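Local structure of RNA-dependent RNA Polymerase (6TZ0) at residues S425-V438 / W445-R458. The protein catalyses RNA-templated RNA synthesis, transcribing the double-stranded viral genome into plus strands and, after core assembly, probably making the complementary minus strands. Numbering follows the deposited sequence.
Sequences SPGRKLTEIEKLEV and WSNSRIVMQAVFAR
With CG turned beside its own backbone N and trans to the carbonyl carbon (chi1 -57°), Leu436 sends its two methyl groups from strand 434-437 into the flank of helix 449-455. CD1 packs against Val451 CG1 and Val455 CG2, while CD2 meets the sulfur of Met452 at 3.6 Å, a position SD reaches through a bend of the Met452 chain at chi2 (68°). Val438 continues this apolar row: its CG2 lies 3.7 Å from Val455 CG1 and also touches Phe456 CE1, whereas its CG1 sits over one face of the Arg458 guanidinium, 3.4 Å from NE. Nearer the start of the helix, Leu430 lays CD2 over a face of the Arg449 guanidinium.

The backbones are tied by an antiparallel ladder. Glu434 and Ser446 form a hydrogen-bonded pair, with Glu434 N to Ser446 O at 2.9 Å and Ser446 N to Glu434 O longer at 3.3 Å. Farther along, Leu430 N donates to Asn447 O (3.1 Å). Lys435 faces Trp445 in the adjoining non-hydrogen-bonded pair, and its CB makes a CH-pi contact over the indole, 3.9 Å from the centroid of the six-membered ring. Ile433 CG2 approaches the rim of that ring instead.

Ser446 closes an ST turn onto Ser448 N, and Ser448 in turn N-caps the helix through a weak bond from Val451 N; Ser980 also bonds both hydroxyls. The contact thus joins a two-stranded hairpin, 434-437 with 442-446, to the helix that follows it within the central polymerase region. Arg449 anchors the helix start to Leu492 O and Asn494, Arg458 bonds Asn64 of the neighbouring Viral structural protein 4 chain, and helices 413-422, 494-499 and 927-937 pack around helix 449-455.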
# COMPACT_ATOMS: atom_id res chain seq x y z
N SER A 425 -6.20 1.79 5.94
CA SER A 425 -6.21 2.36 4.60
C SER A 425 -4.89 2.01 3.90
O SER A 425 -3.86 1.89 4.57
CB SER A 425 -6.42 3.88 4.68
OG SER A 425 -5.38 4.50 5.41
N PRO A 426 -4.89 1.81 2.57
CA PRO A 426 -3.73 1.14 1.94
C PRO A 426 -2.50 2.01 1.84
O PRO A 426 -1.38 1.53 2.06
CB PRO A 426 -4.28 0.73 0.57
CG PRO A 426 -5.30 1.74 0.26
CD PRO A 426 -5.92 2.15 1.57
N GLY A 427 -2.66 3.29 1.50
CA GLY A 427 -1.52 4.19 1.50
C GLY A 427 -1.18 4.67 2.90
O GLY A 427 -0.10 5.21 3.13
N ARG A 428 -2.14 4.54 3.83
CA ARG A 428 -2.11 4.83 5.28
C ARG A 428 -2.14 6.35 5.53
O ARG A 428 -2.37 6.78 6.66
CB ARG A 428 -0.92 4.14 5.98
CG ARG A 428 -0.93 4.07 7.51
CD ARG A 428 -0.01 5.11 8.13
NE ARG A 428 0.00 5.04 9.59
CZ ARG A 428 -0.87 5.66 10.37
NH1 ARG A 428 -1.83 6.40 9.84
NH2 ARG A 428 -0.78 5.54 11.69
N LYS A 429 -2.02 7.17 4.49
CA LYS A 429 -1.80 8.60 4.64
C LYS A 429 -2.12 9.24 3.29
O LYS A 429 -2.11 8.57 2.26
CB LYS A 429 -0.35 8.86 5.07
CG LYS A 429 -0.01 10.27 5.54
CD LYS A 429 -0.74 10.58 6.82
CE LYS A 429 -0.20 9.79 7.99
NZ LYS A 429 -0.87 10.17 9.25
N LEU A 430 -2.43 10.53 3.32
CA LEU A 430 -2.58 11.31 2.10
C LEU A 430 -1.26 11.86 1.57
O LEU A 430 -1.28 12.73 0.69
CB LEU A 430 -3.55 12.47 2.32
CG LEU A 430 -5.03 12.14 2.50
CD1 LEU A 430 -5.81 13.39 2.89
CD2 LEU A 430 -5.58 11.57 1.22
N THR A 431 -0.12 11.42 2.13
CA THR A 431 1.27 11.64 1.73
C THR A 431 1.77 13.07 1.97
O THR A 431 2.98 13.32 1.91
CB THR A 431 1.54 11.28 0.26
OG1 THR A 431 0.84 12.18 -0.61
CG2 THR A 431 1.12 9.86 -0.05
N GLU A 432 0.87 13.99 2.31
CA GLU A 432 1.18 15.39 2.55
C GLU A 432 -0.03 16.04 3.19
O GLU A 432 -1.17 15.58 3.01
CB GLU A 432 1.58 16.13 1.27
CG GLU A 432 0.47 16.25 0.24
CD GLU A 432 0.94 16.90 -1.04
OE1 GLU A 432 2.14 17.23 -1.13
OE2 GLU A 432 0.12 17.08 -1.96
N ILE A 433 0.22 17.10 3.93
CA ILE A 433 -0.85 17.84 4.60
C ILE A 433 -1.51 18.77 3.59
O ILE A 433 -0.83 19.56 2.93
CB ILE A 433 -0.28 18.61 5.80
CG1 ILE A 433 0.30 17.61 6.80
CG2 ILE A 433 -1.36 19.45 6.44
CD1 ILE A 433 1.23 18.22 7.81
N GLU A 434 -2.83 18.67 3.47
CA GLU A 434 -3.56 19.40 2.45
C GLU A 434 -4.57 20.35 3.08
O GLU A 434 -4.99 20.18 4.22
CB GLU A 434 -4.27 18.45 1.50
CG GLU A 434 -3.34 17.64 0.62
CD GLU A 434 -4.08 16.74 -0.34
OE1 GLU A 434 -5.32 16.64 -0.23
OE2 GLU A 434 -3.42 16.12 -1.20
N LYS A 435 -4.97 21.34 2.29
CA LYS A 435 -5.95 22.33 2.70
C LYS A 435 -7.36 21.78 2.49
O LYS A 435 -7.63 21.10 1.49
CB LYS A 435 -5.75 23.61 1.90
CG LYS A 435 -6.62 24.78 2.29
CD LYS A 435 -6.20 26.01 1.52
CE LYS A 435 -6.56 25.89 0.05
NZ LYS A 435 -6.25 27.14 -0.71
N LEU A 436 -8.25 22.06 3.44
CA LEU A 436 -9.59 21.46 3.47
C LEU A 436 -10.63 22.57 3.51
O LEU A 436 -10.92 23.12 4.58
CB LEU A 436 -9.73 20.53 4.66
CG LEU A 436 -8.72 19.39 4.76
CD1 LEU A 436 -8.95 18.54 6.00
CD2 LEU A 436 -8.75 18.55 3.51
N GLU A 437 -11.21 22.90 2.36
CA GLU A 437 -12.25 23.92 2.25
C GLU A 437 -13.44 23.38 1.49
O GLU A 437 -13.28 22.60 0.54
CB GLU A 437 -11.71 25.20 1.58
CG GLU A 437 -11.17 25.00 0.17
CD GLU A 437 -10.73 26.30 -0.47
OE1 GLU A 437 -10.87 27.36 0.18
OE2 GLU A 437 -10.23 26.26 -1.61
N VAL A 438 -14.65 23.76 1.90
CA VAL A 438 -15.88 23.29 1.28
C VAL A 438 -16.68 24.44 0.69
O VAL A 438 -16.86 24.53 -0.52
CB VAL A 438 -16.74 22.47 2.27
CG1 VAL A 438 -17.96 21.95 1.55
CG2 VAL A 438 -15.96 21.35 2.87
N TRP A 445 -6.08 21.89 8.24
CA TRP A 445 -4.93 21.34 7.52
C TRP A 445 -4.66 19.97 8.10
O TRP A 445 -4.41 19.85 9.31
CB TRP A 445 -3.70 22.24 7.67
CG TRP A 445 -3.78 23.52 6.92
CD1 TRP A 445 -4.29 24.70 7.37
CD2 TRP A 445 -3.27 23.78 5.61
NE1 TRP A 445 -4.15 25.67 6.42
CE2 TRP A 445 -3.53 25.13 5.33
CE3 TRP A 445 -2.62 23.00 4.65
CZ2 TRP A 445 -3.17 25.72 4.12
CZ3 TRP A 445 -2.27 23.58 3.45
CH2 TRP A 445 -2.55 24.93 3.19
N SER A 446 -4.71 18.94 7.26
CA SER A 446 -4.54 17.58 7.75
C SER A 446 -4.08 16.69 6.62
O SER A 446 -4.20 17.03 5.44
CB SER A 446 -5.84 17.05 8.35
OG SER A 446 -5.65 15.74 8.86
N ASN A 447 -3.55 15.53 6.99
CA ASN A 447 -3.18 14.50 6.04
C ASN A 447 -3.86 13.17 6.32
O ASN A 447 -3.53 12.17 5.67
CB ASN A 447 -1.65 14.31 6.01
CG ASN A 447 -1.06 14.04 7.39
OD1 ASN A 447 -1.77 13.97 8.39
ND2 ASN A 447 0.25 13.87 7.43
N SER A 448 -4.77 13.12 7.28
CA SER A 448 -5.49 11.89 7.56
C SER A 448 -6.73 11.80 6.68
O SER A 448 -7.36 12.81 6.37
CB SER A 448 -5.90 11.83 9.03
OG SER A 448 -6.89 12.80 9.30
N ARG A 449 -7.08 10.57 6.30
CA ARG A 449 -8.24 10.37 5.46
C ARG A 449 -9.54 10.55 6.23
O ARG A 449 -10.57 10.88 5.64
CB ARG A 449 -8.19 8.98 4.82
CG ARG A 449 -7.09 8.85 3.80
CD ARG A 449 -7.16 7.53 3.09
NE ARG A 449 -6.10 7.42 2.10
CZ ARG A 449 -6.20 7.86 0.85
NH1 ARG A 449 -7.32 8.43 0.44
NH2 ARG A 449 -5.19 7.72 0.01
N ILE A 450 -9.51 10.37 7.55
CA ILE A 450 -10.75 10.44 8.30
C ILE A 450 -11.15 11.89 8.59
O ILE A 450 -12.34 12.21 8.61
CB ILE A 450 -10.64 9.57 9.57
CG1 ILE A 450 -12.02 9.31 10.16
CG2 ILE A 450 -9.69 10.15 10.60
CD1 ILE A 450 -12.91 8.46 9.27
N VAL A 451 -10.19 12.81 8.72
CA VAL A 451 -10.54 14.22 8.84
C VAL A 451 -10.98 14.77 7.49
O VAL A 451 -11.92 15.57 7.41
CB VAL A 451 -9.36 15.00 9.45
CG1 VAL A 451 -9.59 16.50 9.41
CG2 VAL A 451 -9.17 14.59 10.88
N MET A 452 -10.34 14.31 6.41
CA MET A 452 -10.77 14.63 5.05
C MET A 452 -12.18 14.15 4.78
O MET A 452 -12.96 14.83 4.11
CB MET A 452 -9.77 14.03 4.07
CG MET A 452 -10.09 14.10 2.59
SD MET A 452 -10.09 15.68 1.75
CE MET A 452 -10.95 15.23 0.25
N GLN A 453 -12.54 12.98 5.32
CA GLN A 453 -13.90 12.48 5.14
C GLN A 453 -14.89 13.22 6.03
O GLN A 453 -16.04 13.43 5.64
CB GLN A 453 -13.92 10.97 5.42
CG GLN A 453 -15.27 10.31 5.24
CD GLN A 453 -15.77 10.39 3.82
OE1 GLN A 453 -15.03 10.16 2.87
NE2 GLN A 453 -17.04 10.73 3.67
N ALA A 454 -14.45 13.65 7.21
CA ALA A 454 -15.32 14.42 8.09
C ALA A 454 -15.57 15.83 7.57
O ALA A 454 -16.59 16.44 7.89
CB ALA A 454 -14.73 14.47 9.50
N VAL A 455 -14.65 16.37 6.77
CA VAL A 455 -14.82 17.72 6.25
C VAL A 455 -15.81 17.74 5.10
O VAL A 455 -16.73 18.57 5.06
CB VAL A 455 -13.45 18.30 5.86
CG1 VAL A 455 -13.59 19.51 4.98
CG2 VAL A 455 -12.70 18.72 7.10
N PHE A 456 -15.67 16.82 4.15
CA PHE A 456 -16.54 16.76 2.97
C PHE A 456 -17.68 15.77 3.14
O PHE A 456 -18.10 15.15 2.16
CB PHE A 456 -15.72 16.41 1.74
CG PHE A 456 -14.75 17.46 1.34
CD1 PHE A 456 -15.16 18.56 0.61
CD2 PHE A 456 -13.42 17.37 1.71
CE1 PHE A 456 -14.26 19.53 0.24
CE2 PHE A 456 -12.52 18.34 1.35
CZ PHE A 456 -12.94 19.42 0.61
N ALA A 457 -18.19 15.62 4.36
CA ALA A 457 -19.25 14.65 4.61
C ALA A 457 -20.59 15.08 4.06
O ALA A 457 -21.49 14.24 3.92
CB ALA A 457 -19.36 14.39 6.11
N ARG A 458 -20.76 16.36 3.74
CA ARG A 458 -22.02 16.84 3.20
C ARG A 458 -22.25 16.39 1.76
O ARG A 458 -23.37 16.46 1.27
CB ARG A 458 -22.09 18.36 3.26
CG ARG A 458 -21.19 19.05 2.27
CD ARG A 458 -21.22 20.55 2.43
NE ARG A 458 -20.52 20.98 3.64
CZ ARG A 458 -20.46 22.23 4.07
NH1 ARG A 458 -21.05 23.20 3.38
NH2 ARG A 458 -19.81 22.52 5.19